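Local coordinates for reticulocyte binding protein (Streptococcus agalactiae COH1, PDB 3FAW) that probably hydrolyses alpha-1,6-glucosidic linkages of pullulan and related alpha-glucans as a cell-wall-anchored streptococcal pullulanase, at residues A137-L150 / K196-K208. Sequence-based numbering, arbitrary orientation.
Sequences AVLNQDGSKVEASL and KNYTGYYYLYEIK. With CA (calcium ion), chain B.
The one direct hydrogen bond across this contact, made largely by tyrosine side chains, runs almost straight (176°) from Tyr198 N to Gly143 O at 3.0 Å. In the beta-sandwich of the carbohydrate-binding module 48, hairpin 137-150 lies over strand 202-208 and the loop before it. The axes of strands 146-150 and 202-208 approach to 10.4 Å, so side chains fill the gap. With CG anti to its carbonyl carbon (chi1 -74°), Tyr198 brings the ring edge to the carbonyl oxygens of Gly143 and Ser144, while Val146 CG2 and Leu139 CD2 pack on its CB; its hydroxyl is bonded to Asp190 O. Asn197 OD1 accepts from Thr199 N, closing an Asx turn, and also from Thr199 OG1. It leaves no room for a side chain on Gly143, whose positive phi also favours glycine. Tyr203 OH touches Ala137 CB and is hydrogen-bonded to Asp218 OD2. On the strand's other side, Tyr202 OH binds the calcium ion with Lys165 O, Lys363 O and four waters. Leu150 CD2 makes a CH-pi contact over one face of the Tyr205 ring, 4.1 Å from its centroid. At the ring's far end, beside Ala148 CB, Tyr205 OH donates to a water (2.6 Å) that donates to Ser149 O.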
# COMPACT_ATOMS: atom_id res chain seq x y z
N ALA A 137 23.41 9.67 5.92
CA ALA A 137 24.86 9.56 5.75
C ALA A 137 25.21 9.57 4.27
O ALA A 137 24.74 8.73 3.50
CB ALA A 137 25.36 8.27 6.39
N VAL A 138 26.05 10.54 3.88
CA VAL A 138 26.43 10.75 2.48
C VAL A 138 27.92 10.47 2.23
O VAL A 138 28.78 11.14 2.79
CB VAL A 138 26.11 12.20 2.04
CG1 VAL A 138 26.41 12.40 0.56
CG2 VAL A 138 24.65 12.55 2.34
N LEU A 139 28.21 9.48 1.38
CA LEU A 139 29.59 9.19 0.95
C LEU A 139 30.05 10.22 -0.07
O LEU A 139 29.25 10.68 -0.88
CB LEU A 139 29.68 7.82 0.26
CG LEU A 139 29.70 6.50 1.04
CD1 LEU A 139 29.43 5.35 0.07
CD2 LEU A 139 31.04 6.28 1.75
N ASN A 140 31.33 10.57 -0.04
CA ASN A 140 31.92 11.34 -1.14
C ASN A 140 32.25 10.41 -2.31
O ASN A 140 32.05 9.20 -2.23
CB ASN A 140 33.14 12.15 -0.67
CG ASN A 140 34.30 11.29 -0.23
OD1 ASN A 140 34.17 10.07 -0.09
ND2 ASN A 140 35.44 11.92 0.01
N GLN A 141 32.76 10.98 -3.40
CA GLN A 141 32.91 10.24 -4.66
C GLN A 141 33.77 8.99 -4.54
O GLN A 141 33.41 7.93 -5.07
CB GLN A 141 33.47 11.14 -5.77
CG GLN A 141 33.65 10.42 -7.11
CD GLN A 141 33.91 11.36 -8.28
OE1 GLN A 141 33.41 11.14 -9.38
NE2 GLN A 141 34.70 12.41 -8.04
N ASP A 142 34.91 9.10 -3.86
CA ASP A 142 35.86 7.98 -3.74
C ASP A 142 35.67 7.15 -2.46
O ASP A 142 36.38 6.17 -2.24
CB ASP A 142 37.31 8.47 -3.87
CG ASP A 142 37.73 9.42 -2.75
OD1 ASP A 142 36.93 9.69 -1.82
OD2 ASP A 142 38.88 9.90 -2.81
N GLY A 143 34.71 7.55 -1.62
CA GLY A 143 34.39 6.81 -0.40
C GLY A 143 35.26 7.13 0.81
O GLY A 143 35.10 6.52 1.86
N SER A 144 36.17 8.10 0.67
CA SER A 144 37.13 8.43 1.72
C SER A 144 36.52 9.20 2.90
O SER A 144 37.13 9.28 3.97
CB SER A 144 38.32 9.21 1.14
OG SER A 144 37.89 10.37 0.45
N LYS A 145 35.33 9.78 2.70
CA LYS A 145 34.66 10.58 3.73
C LYS A 145 33.15 10.41 3.72
O LYS A 145 32.52 10.42 2.66
CB LYS A 145 34.98 12.07 3.53
CG LYS A 145 36.43 12.47 3.76
CD LYS A 145 36.62 13.97 3.58
CE LYS A 145 37.92 14.44 4.20
NZ LYS A 145 39.10 13.73 3.65
N VAL A 146 32.56 10.29 4.91
CA VAL A 146 31.11 10.28 5.07
C VAL A 146 30.66 11.49 5.91
O VAL A 146 31.19 11.70 7.00
CB VAL A 146 30.62 8.98 5.75
CG1 VAL A 146 29.11 9.03 5.99
CG2 VAL A 146 30.98 7.77 4.92
N GLU A 147 29.71 12.27 5.38
CA GLU A 147 29.01 13.31 6.15
C GLU A 147 27.70 12.75 6.69
O GLU A 147 26.80 12.41 5.91
CB GLU A 147 28.71 14.53 5.28
CG GLU A 147 29.93 15.23 4.71
CD GLU A 147 29.57 16.41 3.81
OE1 GLU A 147 28.38 16.77 3.73
OE2 GLU A 147 30.49 16.98 3.19
N ALA A 148 27.58 12.68 8.01
CA ALA A 148 26.43 12.05 8.67
C ALA A 148 25.62 13.06 9.50
O ALA A 148 26.17 13.97 10.10
CB ALA A 148 26.90 10.91 9.56
N SER A 149 24.30 12.86 9.52
CA SER A 149 23.38 13.71 10.27
C SER A 149 22.24 12.87 10.85
O SER A 149 21.67 12.04 10.14
CB SER A 149 22.80 14.81 9.38
OG SER A 149 23.71 15.89 9.25
N LEU A 150 21.93 13.09 12.13
CA LEU A 150 20.82 12.42 12.81
C LEU A 150 20.06 13.43 13.68
O LEU A 150 20.66 14.12 14.51
CB LEU A 150 21.33 11.29 13.71
CG LEU A 150 20.25 10.50 14.46
CD1 LEU A 150 19.55 9.52 13.50
CD2 LEU A 150 20.82 9.76 15.66
N LYS A 196 39.97 3.45 5.01
CA LYS A 196 40.30 4.18 3.77
C LYS A 196 39.09 4.38 2.85
O LYS A 196 39.00 5.41 2.19
CB LYS A 196 41.44 3.48 3.01
CG LYS A 196 41.11 2.11 2.42
CD LYS A 196 42.31 1.54 1.68
CE LYS A 196 42.04 0.11 1.21
NZ LYS A 196 43.17 -0.43 0.40
N ASN A 197 38.21 3.39 2.80
CA ASN A 197 36.99 3.45 1.99
C ASN A 197 35.82 2.92 2.81
O ASN A 197 35.79 1.73 3.16
CB ASN A 197 37.16 2.62 0.70
CG ASN A 197 36.06 2.89 -0.33
OD1 ASN A 197 34.94 3.27 0.02
ND2 ASN A 197 36.38 2.68 -1.60
N TYR A 198 34.86 3.80 3.10
CA TYR A 198 33.72 3.46 3.95
C TYR A 198 32.59 2.74 3.22
O TYR A 198 31.63 2.30 3.85
CB TYR A 198 33.16 4.72 4.61
CG TYR A 198 34.02 5.26 5.73
CD1 TYR A 198 33.90 4.77 7.03
CD2 TYR A 198 34.96 6.27 5.50
CE1 TYR A 198 34.68 5.26 8.06
CE2 TYR A 198 35.75 6.76 6.53
CZ TYR A 198 35.61 6.26 7.81
OH TYR A 198 36.38 6.74 8.84
N THR A 199 32.71 2.61 1.89
CA THR A 199 31.69 1.95 1.09
C THR A 199 31.45 0.52 1.60
O THR A 199 32.40 -0.25 1.79
CB THR A 199 32.09 1.92 -0.42
OG1 THR A 199 32.42 3.25 -0.85
CG2 THR A 199 30.94 1.38 -1.28
N GLY A 200 30.19 0.19 1.85
CA GLY A 200 29.81 -1.15 2.32
C GLY A 200 29.86 -1.37 3.82
O GLY A 200 29.33 -2.36 4.32
N TYR A 201 30.51 -0.47 4.56
CA TYR A 201 30.55 -0.58 6.03
C TYR A 201 29.18 -0.27 6.63
O TYR A 201 28.36 0.42 6.01
CB TYR A 201 31.62 0.34 6.63
CG TYR A 201 33.03 -0.21 6.58
CD1 TYR A 201 33.80 -0.11 5.43
CD2 TYR A 201 33.59 -0.84 7.69
CE1 TYR A 201 35.10 -0.62 5.38
CE2 TYR A 201 34.89 -1.35 7.65
CZ TYR A 201 35.64 -1.24 6.49
OH TYR A 201 36.92 -1.74 6.46
N TYR A 202 28.94 -0.79 7.83
CA TYR A 202 27.63 -0.65 8.48
C TYR A 202 27.73 0.18 9.75
O TYR A 202 28.81 0.29 10.34
CB TYR A 202 27.06 -2.03 8.80
CG TYR A 202 27.03 -2.98 7.62
CD1 TYR A 202 27.87 -4.09 7.57
CD2 TYR A 202 26.18 -2.76 6.55
CE1 TYR A 202 27.84 -4.97 6.49
CE2 TYR A 202 26.15 -3.62 5.46
CZ TYR A 202 26.98 -4.73 5.44
OH TYR A 202 26.93 -5.59 4.36
N TYR A 203 26.62 0.78 10.17
CA TYR A 203 26.61 1.65 11.34
C TYR A 203 25.29 1.64 12.12
O TYR A 203 24.21 1.46 11.56
CB TYR A 203 26.98 3.09 10.96
CG TYR A 203 25.98 3.81 10.07
CD1 TYR A 203 25.08 4.73 10.61
CD2 TYR A 203 25.94 3.57 8.70
CE1 TYR A 203 24.16 5.39 9.80
CE2 TYR A 203 25.02 4.22 7.89
CZ TYR A 203 24.13 5.13 8.44
OH TYR A 203 23.23 5.77 7.63
N LEU A 204 25.42 1.81 13.44
CA LEU A 204 24.29 2.11 14.32
C LEU A 204 24.62 3.39 15.09
O LEU A 204 25.78 3.80 15.13
CB LEU A 204 24.04 0.96 15.29
CG LEU A 204 23.47 -0.35 14.72
CD1 LEU A 204 23.45 -1.43 15.79
CD2 LEU A 204 22.07 -0.15 14.14
N TYR A 205 23.60 4.01 15.67
CA TYR A 205 23.79 5.15 16.57
C TYR A 205 23.42 4.76 17.99
O TYR A 205 22.34 4.22 18.22
CB TYR A 205 22.93 6.34 16.14
CG TYR A 205 23.42 7.05 14.90
CD1 TYR A 205 24.64 7.71 14.89
CD2 TYR A 205 22.65 7.07 13.73
CE1 TYR A 205 25.09 8.37 13.75
CE2 TYR A 205 23.09 7.73 12.59
CZ TYR A 205 24.31 8.38 12.61
OH TYR A 205 24.76 9.02 11.48
N GLU A 206 24.31 5.04 18.94
CA GLU A 206 24.00 4.86 20.36
C GLU A 206 23.63 6.20 20.99
O GLU A 206 24.46 7.11 21.06
CB GLU A 206 25.18 4.23 21.11
CG GLU A 206 24.81 3.77 22.52
CD GLU A 206 25.94 3.02 23.21
OE1 GLU A 206 27.03 3.61 23.37
OE2 GLU A 206 25.73 1.86 23.60
N ILE A 207 22.38 6.30 21.44
CA ILE A 207 21.85 7.54 22.00
C ILE A 207 21.78 7.41 23.52
O ILE A 207 21.27 6.42 24.03
CB ILE A 207 20.45 7.86 21.44
CG1 ILE A 207 20.50 7.99 19.92
CG2 ILE A 207 19.90 9.15 22.05
CD1 ILE A 207 19.18 8.36 19.28
N LYS A 208 22.29 8.41 24.22
CA LYS A 208 22.22 8.46 25.67
C LYS A 208 21.29 9.58 26.12
O LYS A 208 21.43 10.72 25.69
CB LYS A 208 23.62 8.68 26.26
CG LYS A 208 23.71 8.47 27.76
CD LYS A 208 25.14 8.60 28.25
CE LYS A 208 25.24 8.47 29.76
NZ LYS A 208 26.66 8.48 30.23
CA CA B . 28.87 -6.99 3.37
O HOH W 1 38.68 5.84 -0.49
O HOH W 2 23.10 9.49 9.58
O HOH W 3 29.23 -4.55 2.89
O HOH W 4 29.95 -9.16 3.01
O HOH W 5 28.17 -8.28 5.26
O HOH W 6 30.26 -6.64 1.36